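Local structure of Protease/Reverse transcriptase/ribonuclease H (Eastern chimpanzee simian foamy virus, 7KSF) at residues A[591-596]-A[661-666]; A[24-29]-A[69-74]; A[390-395]-A[566-571]. The protein combines an aspartic protease, probably for viral maturation, with a reverse transcriptase and ribonuclease H that copy viral RNA into DNA. The protein carries 1 engineered substitution. All coordinates share one frame; numbering follows the deposited sequence.

The three contacts follow one another along the chain, contact 2 near the N-terminus, then contact 3, then contact 1, and none touches another. Contact 2 joins two strands of the protease. Contact 3 packs helix 383-392 against a loop that follows strand 557-561, and contact 1 pairs strands 590-597 and 660-664 of the RNase H sheet. Centres of contacts 1 and 2 are about 74 Å apart, on opposite sides of the chain's centre; contact 3 has its centre about 40 Å from that of contact 1 and about 70 Å from that of contact 2. The spacing is consistent with an extended multidomain chain, contacts 1 and 2 lying in its RNase H and protease parts.

Contact 1. Residues A[591-596]-A[661-666]; sequences VFYTDG and LVITDS. With CA (calcium ion), chain B.
Ile663, Thr594 and Phe592 bury more surface than any other residues of the contact between segments 591-596 and 661-666, which run as neighbouring parallel strands over most of their length. Ile663 is gripped through its backbone: its N donates to Phe592 O at 2.8 Å, and its own carbonyl oxygen accepts the backbone N of Thr594 at 2.9 Å. A third bond, Phe592 N to Leu661 O, completes the ladder. With CG1 of Ile663 beside its backbone N (chi1 -62°), the CD1 methyl passes over the Phe592 carbonyl and meets Val591 CG1 at 3.7 Å, while the ring of Tyr593 comes near the same methyl obliquely.

On the face of Phe592 and Val662, the Phe592 ring leads away from strand 660-664 toward His616 and Ile614, so it is CB that rests on Val662 CG2, 4.0 Å away. The other Val662 methyl, CG1, touches Thr594 CG2 at an equal 4.0 Å. Thr594 OG1 turns instead to the Ile663 carbonyl, placed there by a chi1 of 62°, which lays the hydroxyl between the backbone N and carbonyl carbon; its close approach is doubtful in detail at this resolution. Val646 of helix 638-654 covers Thr594.

Beyond the last backbone bond between the segments, Asp595, still within its strand, faces Asp665 in the loop after strand 660-664. Their side chains lie side by side and point the same way, the carboxylate planes 18° apart. A calcium ion next to this pair is bound by Gly596 O and by Glu642. With Asp736 also close to Asp595, the acids gathered at the C-terminal side of this parallel pair form a cluster consistent with the metal-binding carboxylate site of the RNase H fold.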
# COMPACT_ATOMS: atom_id res chain seq x y z
N VAL A 591 12.63 -7.73 23.71
CA VAL A 591 14.04 -8.08 23.74
C VAL A 591 14.15 -9.54 24.16
O VAL A 591 13.57 -9.95 25.18
CB VAL A 591 14.84 -7.18 24.69
CG1 VAL A 591 16.28 -7.64 24.78
CG2 VAL A 591 14.76 -5.73 24.23
N PHE A 592 14.88 -10.33 23.37
CA PHE A 592 15.02 -11.76 23.60
C PHE A 592 16.48 -12.09 23.83
O PHE A 592 17.31 -11.96 22.91
CB PHE A 592 14.46 -12.56 22.42
CG PHE A 592 12.97 -12.71 22.44
CD1 PHE A 592 12.39 -13.83 23.01
CD2 PHE A 592 12.15 -11.74 21.89
CE1 PHE A 592 11.01 -13.98 23.04
CE2 PHE A 592 10.77 -11.89 21.92
CZ PHE A 592 10.20 -13.01 22.49
N TYR A 593 16.81 -12.51 25.05
CA TYR A 593 18.15 -12.98 25.37
C TYR A 593 18.18 -14.50 25.23
O TYR A 593 17.29 -15.19 25.73
CB TYR A 593 18.55 -12.57 26.78
CG TYR A 593 18.54 -11.08 27.04
CD1 TYR A 593 19.60 -10.28 26.65
CD2 TYR A 593 17.46 -10.49 27.67
CE1 TYR A 593 19.59 -8.92 26.89
CE2 TYR A 593 17.43 -9.13 27.91
CZ TYR A 593 18.50 -8.35 27.51
OH TYR A 593 18.48 -6.99 27.75
N THR A 594 19.21 -15.01 24.55
CA THR A 594 19.36 -16.44 24.35
C THR A 594 20.75 -16.88 24.75
O THR A 594 21.68 -16.07 24.87
CB THR A 594 19.10 -16.85 22.89
OG1 THR A 594 20.05 -16.21 22.03
CG2 THR A 594 17.69 -16.46 22.47
N ASP A 595 20.88 -18.19 24.96
CA ASP A 595 22.15 -18.81 25.33
C ASP A 595 21.97 -20.32 25.24
O ASP A 595 20.86 -20.83 25.07
CB ASP A 595 22.60 -18.39 26.73
CG ASP A 595 24.03 -18.78 27.02
OD1 ASP A 595 24.26 -19.92 27.47
OD2 ASP A 595 24.94 -17.95 26.80
N GLY A 596 23.09 -21.04 25.36
CA GLY A 596 23.08 -22.49 25.33
C GLY A 596 24.38 -23.10 25.81
O GLY A 596 25.46 -22.65 25.43
N LEU A 661 14.11 -7.70 19.14
CA LEU A 661 15.54 -7.89 19.02
C LEU A 661 15.95 -9.15 19.77
O LEU A 661 15.66 -9.28 20.96
CB LEU A 661 16.31 -6.67 19.56
CG LEU A 661 17.83 -6.78 19.66
CD1 LEU A 661 18.45 -7.08 18.31
CD2 LEU A 661 18.41 -5.50 20.25
N VAL A 662 16.63 -10.06 19.07
CA VAL A 662 17.12 -11.30 19.66
C VAL A 662 18.63 -11.20 19.80
O VAL A 662 19.31 -10.62 18.95
CB VAL A 662 16.71 -12.53 18.82
CG1 VAL A 662 17.03 -13.82 19.56
CG2 VAL A 662 15.24 -12.46 18.46
N ILE A 663 19.16 -11.77 20.88
CA ILE A 663 20.57 -11.65 21.23
C ILE A 663 21.13 -13.04 21.47
O ILE A 663 20.55 -13.83 22.23
CB ILE A 663 20.77 -10.76 22.47
CG1 ILE A 663 20.28 -9.33 22.19
CG2 ILE A 663 22.23 -10.75 22.89
CD1 ILE A 663 18.83 -9.10 22.57
N THR A 664 22.27 -13.33 20.85
CA THR A 664 22.94 -14.62 20.99
C THR A 664 24.31 -14.43 21.62
O THR A 664 25.06 -13.53 21.23
CB THR A 664 23.10 -15.32 19.64
OG1 THR A 664 21.91 -15.17 18.87
CG2 THR A 664 23.37 -16.80 19.85
N ASP A 665 24.63 -15.28 22.60
CA ASP A 665 25.99 -15.30 23.13
C ASP A 665 26.99 -15.81 22.10
O ASP A 665 28.17 -15.46 22.16
CB ASP A 665 26.04 -16.17 24.39
CG ASP A 665 27.41 -16.19 25.03
OD1 ASP A 665 28.11 -15.16 24.97
OD2 ASP A 665 27.78 -17.23 25.60
N SER A 666 26.52 -16.62 21.15
CA SER A 666 27.40 -17.18 20.13
C SER A 666 27.72 -16.15 19.05
O SER A 666 26.86 -15.36 18.66
CB SER A 666 26.76 -18.41 19.49
OG SER A 666 27.59 -18.95 18.47
CA CA B . 26.03 -21.05 25.30

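Contact 2. Residues A[24-29]-A[69-74]; sequences TITCIP and AEVIAS
A chi1 of 61° sets Ile25 CG1 between its backbone N and carbonyl carbon, and an extended outer bond (chi2 171°) then carries CD1 across to Ile72 CG2, which the Ile72 torsion leaves beside its own backbone N. They meet beside a loosely bonded parallel pair, strand 26-29 against strand 65-74, within the mixed, curled sheet of the retroviral-type aspartic protease fold. The segment axes cross at 46°, and the backbone bonding is sparse. Ile72 N donates to Thr26 O at 3.1 Å, whereas the return bond from Ile28 N to Ile72 O is bent and weak.

Side chains supply much of the remaining contact. On one face Cys27 SG lies alongside Ile72, with both CG1 and CD1 of the isoleucine within van der Waals range. The other face is built round Val71, whose CG1 sits by Thr26 CB at 3.8 Å; these two side chains run side by side in the same direction. Ile28 crosses Val71 obliquely, its CD1 3.7 Å from both CG1 and CG2 of the valine. Val58 of strand 52-62 packs on Ile28 and Val71 alike, extending this apolar patch into the neighbouring strand. Thr26 turns its polar end outside the pair: OG1 is hydrogen-bonded to Asp85 OD2 and to Ser82 N, which ties strand 26-29 to the chain just beyond strand 79-81.

At the downstream end the contacts are largely through carbon atoms. Cys27 CB lies 3.6 Å from Ser74 CB, and Pro29 CA points its hydrogen at Ser74 O. The serine hydroxyl bonds onward to Tyr76 N, while Ser74 CB abuts the carbonyl oxygen of Ile28.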
# COMPACT_ATOMS: atom_id res chain seq x y z
N THR A 24 -39.05 21.07 7.93
CA THR A 24 -39.42 21.59 6.62
C THR A 24 -40.18 20.53 5.82
O THR A 24 -40.09 19.32 6.09
CB THR A 24 -38.18 22.04 5.85
OG1 THR A 24 -37.20 21.00 5.87
CG2 THR A 24 -37.59 23.29 6.49
N ILE A 25 -40.93 20.99 4.82
CA ILE A 25 -41.82 20.13 4.06
C ILE A 25 -41.02 19.28 3.08
O ILE A 25 -39.81 19.44 2.94
CB ILE A 25 -42.90 20.95 3.33
CG1 ILE A 25 -42.26 21.92 2.35
CG2 ILE A 25 -43.77 21.68 4.33
CD1 ILE A 25 -43.25 22.61 1.44
N THR A 26 -41.72 18.39 2.38
CA THR A 26 -41.05 17.42 1.51
C THR A 26 -40.57 18.08 0.23
O THR A 26 -41.32 18.81 -0.43
CB THR A 26 -42.01 16.27 1.19
OG1 THR A 26 -42.26 15.51 2.38
CG2 THR A 26 -41.41 15.35 0.13
N CYS A 27 -39.31 17.84 -0.11
CA CYS A 27 -38.74 18.28 -1.38
C CYS A 27 -38.91 17.20 -2.43
O CYS A 27 -38.97 16.01 -2.13
CB CYS A 27 -37.26 18.62 -1.22
SG CYS A 27 -36.92 20.05 -0.16
N ILE A 28 -38.98 17.63 -3.69
CA ILE A 28 -39.19 16.73 -4.81
C ILE A 28 -38.28 17.17 -5.95
O ILE A 28 -38.08 18.38 -6.13
CB ILE A 28 -40.67 16.71 -5.22
CG1 ILE A 28 -41.48 15.83 -4.26
CG2 ILE A 28 -40.85 16.26 -6.68
CD1 ILE A 28 -42.92 15.57 -4.69
N PRO A 29 -37.67 16.25 -6.70
CA PRO A 29 -36.88 16.65 -7.87
C PRO A 29 -37.66 17.60 -8.77
O PRO A 29 -38.86 17.43 -9.00
CB PRO A 29 -36.58 15.33 -8.57
CG PRO A 29 -36.55 14.34 -7.46
CD PRO A 29 -37.53 14.81 -6.42
N ALA A 69 -48.95 14.97 -0.06
CA ALA A 69 -48.23 15.91 0.77
C ALA A 69 -48.02 17.22 0.02
O ALA A 69 -47.99 17.26 -1.21
CB ALA A 69 -46.88 15.34 1.22
N GLU A 70 -47.87 18.29 0.80
CA GLU A 70 -47.50 19.60 0.27
C GLU A 70 -45.99 19.65 0.08
O GLU A 70 -45.23 19.42 1.04
CB GLU A 70 -47.97 20.70 1.22
CG GLU A 70 -47.38 22.07 0.95
CD GLU A 70 -47.73 23.07 2.03
OE1 GLU A 70 -48.36 22.67 3.04
OE2 GLU A 70 -47.37 24.26 1.89
N VAL A 71 -45.54 19.93 -1.14
CA VAL A 71 -44.14 19.78 -1.50
C VAL A 71 -43.62 21.03 -2.19
O VAL A 71 -44.37 21.85 -2.72
CB VAL A 71 -43.91 18.55 -2.41
CG1 VAL A 71 -44.24 17.26 -1.67
CG2 VAL A 71 -44.74 18.67 -3.68
N ILE A 72 -42.29 21.17 -2.18
CA ILE A 72 -41.58 22.15 -2.98
C ILE A 72 -40.66 21.40 -3.93
O ILE A 72 -40.74 20.17 -4.04
CB ILE A 72 -40.76 23.14 -2.12
CG1 ILE A 72 -39.70 22.41 -1.30
CG2 ILE A 72 -41.68 23.92 -1.19
CD1 ILE A 72 -38.74 23.34 -0.60
N ALA A 73 -39.77 22.12 -4.60
CA ALA A 73 -38.85 21.53 -5.55
C ALA A 73 -37.53 21.16 -4.87
O ALA A 73 -37.26 21.52 -3.72
CB ALA A 73 -38.60 22.48 -6.72
N SER A 74 -36.69 20.42 -5.60
CA SER A 74 -35.39 19.99 -5.12
C SER A 74 -34.46 19.84 -6.32
O SER A 74 -34.79 19.10 -7.25
CB SER A 74 -35.47 18.67 -4.36
OG SER A 74 -34.18 18.15 -4.10

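Contact 3. Residues A[390-395]-A[566-571]; sequences LGLLNF and PELKHI
Leu392 meets Leu568 and Ile571 with different methyls: its CD1 lies 3.8 Å from Leu568 CD1, and its CD2 reaches Ile571 CD1 at 4.2 Å. Both partners cross the Leu392 side chain at about a right angle. Leu568 CD2 also comes within 4.1 Å of Leu392 CD1, so both Leu568 methyls lie near that one methyl. With CG opposite the backbone N (chi1 179°), the Leu392 isobutyl group is placed against Leu568 and Ile571. Beside it the Pro566 ring presents CG to the carbonyl oxygen of Gly391, 3.9 Å away. No hydrogen bond crosses; the contact is purely van der Waals.

Around this shell, Tyr466 of strand 464-471 packs on both Leu568 and Ile571, backing the two residues that receive Leu392. Pro566 O is hydrogen-bonded to Asn459 ND2, tying the loop to strand 454-460. Further back along helix 383-392, Ile571 touches Ser388 and Ile389, and His570 lies on Gln385 and Ser388. The loop between strands 557-561 and 574-575 therefore runs between helix 383-392 and the mixed sheet of the reverse transcriptase's RNase H-like domain, to which strands 454-460 and 464-471 belong.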
# COMPACT_ATOMS: atom_id res chain seq x y z
N LEU A 390 26.23 -10.28 -15.82
CA LEU A 390 27.42 -9.87 -16.57
C LEU A 390 27.07 -8.81 -17.61
O LEU A 390 27.70 -7.75 -17.66
CB LEU A 390 28.08 -11.08 -17.22
CG LEU A 390 28.81 -12.03 -16.27
CD1 LEU A 390 29.49 -13.14 -17.04
CD2 LEU A 390 29.82 -11.27 -15.41
N GLY A 391 26.07 -9.09 -18.45
CA GLY A 391 25.61 -8.09 -19.40
C GLY A 391 25.03 -6.85 -18.74
O GLY A 391 24.87 -5.82 -19.41
N LEU A 392 24.71 -6.94 -17.45
CA LEU A 392 24.27 -5.76 -16.71
C LEU A 392 25.43 -4.81 -16.44
O LEU A 392 25.31 -3.60 -16.67
CB LEU A 392 23.61 -6.20 -15.40
CG LEU A 392 23.10 -5.11 -14.46
CD1 LEU A 392 22.05 -4.26 -15.15
CD2 LEU A 392 22.54 -5.73 -13.19
N LEU A 393 26.56 -5.34 -15.96
CA LEU A 393 27.72 -4.52 -15.66
C LEU A 393 28.47 -4.06 -16.91
O LEU A 393 29.48 -3.36 -16.78
CB LEU A 393 28.68 -5.28 -14.75
CG LEU A 393 28.12 -5.75 -13.41
CD1 LEU A 393 29.11 -6.68 -12.73
CD2 LEU A 393 27.80 -4.56 -12.52
N ASN A 394 27.99 -4.43 -18.09
CA ASN A 394 28.71 -4.13 -19.32
C ASN A 394 28.80 -2.64 -19.60
O ASN A 394 29.64 -2.22 -20.41
CB ASN A 394 28.02 -4.84 -20.49
CG ASN A 394 28.88 -4.88 -21.74
OD1 ASN A 394 30.09 -4.71 -21.67
ND2 ASN A 394 28.25 -5.11 -22.88
N PHE A 395 27.98 -1.82 -18.94
CA PHE A 395 27.96 -0.39 -19.23
C PHE A 395 29.18 0.32 -18.67
O PHE A 395 29.65 1.30 -19.26
CB PHE A 395 26.69 0.23 -18.66
CG PHE A 395 26.71 0.39 -17.17
CD1 PHE A 395 26.53 -0.71 -16.35
CD2 PHE A 395 26.90 1.64 -16.60
CE1 PHE A 395 26.55 -0.56 -14.98
CE2 PHE A 395 26.92 1.78 -15.23
CZ PHE A 395 26.74 0.68 -14.41
N PRO A 566 19.56 -4.78 -21.35
CA PRO A 566 19.48 -6.24 -21.39
C PRO A 566 18.25 -6.78 -20.69
O PRO A 566 17.49 -6.02 -20.08
CB PRO A 566 20.76 -6.67 -20.67
CG PRO A 566 20.95 -5.59 -19.65
CD PRO A 566 20.46 -4.31 -20.29
N GLU A 567 18.04 -8.09 -20.78
CA GLU A 567 16.96 -8.74 -20.06
C GLU A 567 17.40 -9.04 -18.63
O GLU A 567 18.44 -9.67 -18.42
CB GLU A 567 16.52 -10.02 -20.77
CG GLU A 567 15.31 -10.68 -20.13
CD GLU A 567 14.11 -9.76 -20.08
OE1 GLU A 567 13.77 -9.18 -21.13
OE2 GLU A 567 13.50 -9.61 -19.00
N LEU A 568 16.62 -8.58 -17.66
CA LEU A 568 16.92 -8.75 -16.25
C LEU A 568 15.85 -9.59 -15.54
O LEU A 568 15.54 -9.35 -14.37
CB LEU A 568 17.09 -7.40 -15.56
CG LEU A 568 18.14 -6.47 -16.16
CD1 LEU A 568 18.37 -5.28 -15.24
CD2 LEU A 568 19.44 -7.23 -16.39
N LYS A 569 15.29 -10.57 -16.24
CA LYS A 569 14.31 -11.45 -15.60
C LYS A 569 14.99 -12.50 -14.74
O LYS A 569 14.45 -12.89 -13.70
CB LYS A 569 13.42 -12.12 -16.65
CG LYS A 569 14.17 -13.02 -17.62
CD LYS A 569 13.30 -14.15 -18.14
CE LYS A 569 12.06 -13.64 -18.87
NZ LYS A 569 11.21 -14.75 -19.38
N HIS A 570 16.16 -12.97 -15.16
CA HIS A 570 16.91 -13.96 -14.40
C HIS A 570 17.91 -13.33 -13.45
O HIS A 570 18.76 -14.04 -12.91
CB HIS A 570 17.63 -14.92 -15.35
CG HIS A 570 16.74 -15.97 -15.95
ND1 HIS A 570 16.07 -15.78 -17.14
CD2 HIS A 570 16.40 -17.20 -15.52
CE1 HIS A 570 15.37 -16.87 -17.42
NE2 HIS A 570 15.55 -17.74 -16.45
N ILE A 571 17.83 -12.02 -13.23
CA ILE A 571 18.71 -11.40 -12.24
C ILE A 571 18.40 -11.97 -10.86
O ILE A 571 17.22 -12.00 -10.46
CB ILE A 571 18.56 -9.87 -12.25
CG1 ILE A 571 19.28 -9.28 -13.45
CG2 ILE A 571 19.13 -9.28 -10.97
CD1 ILE A 571 20.77 -9.49 -13.41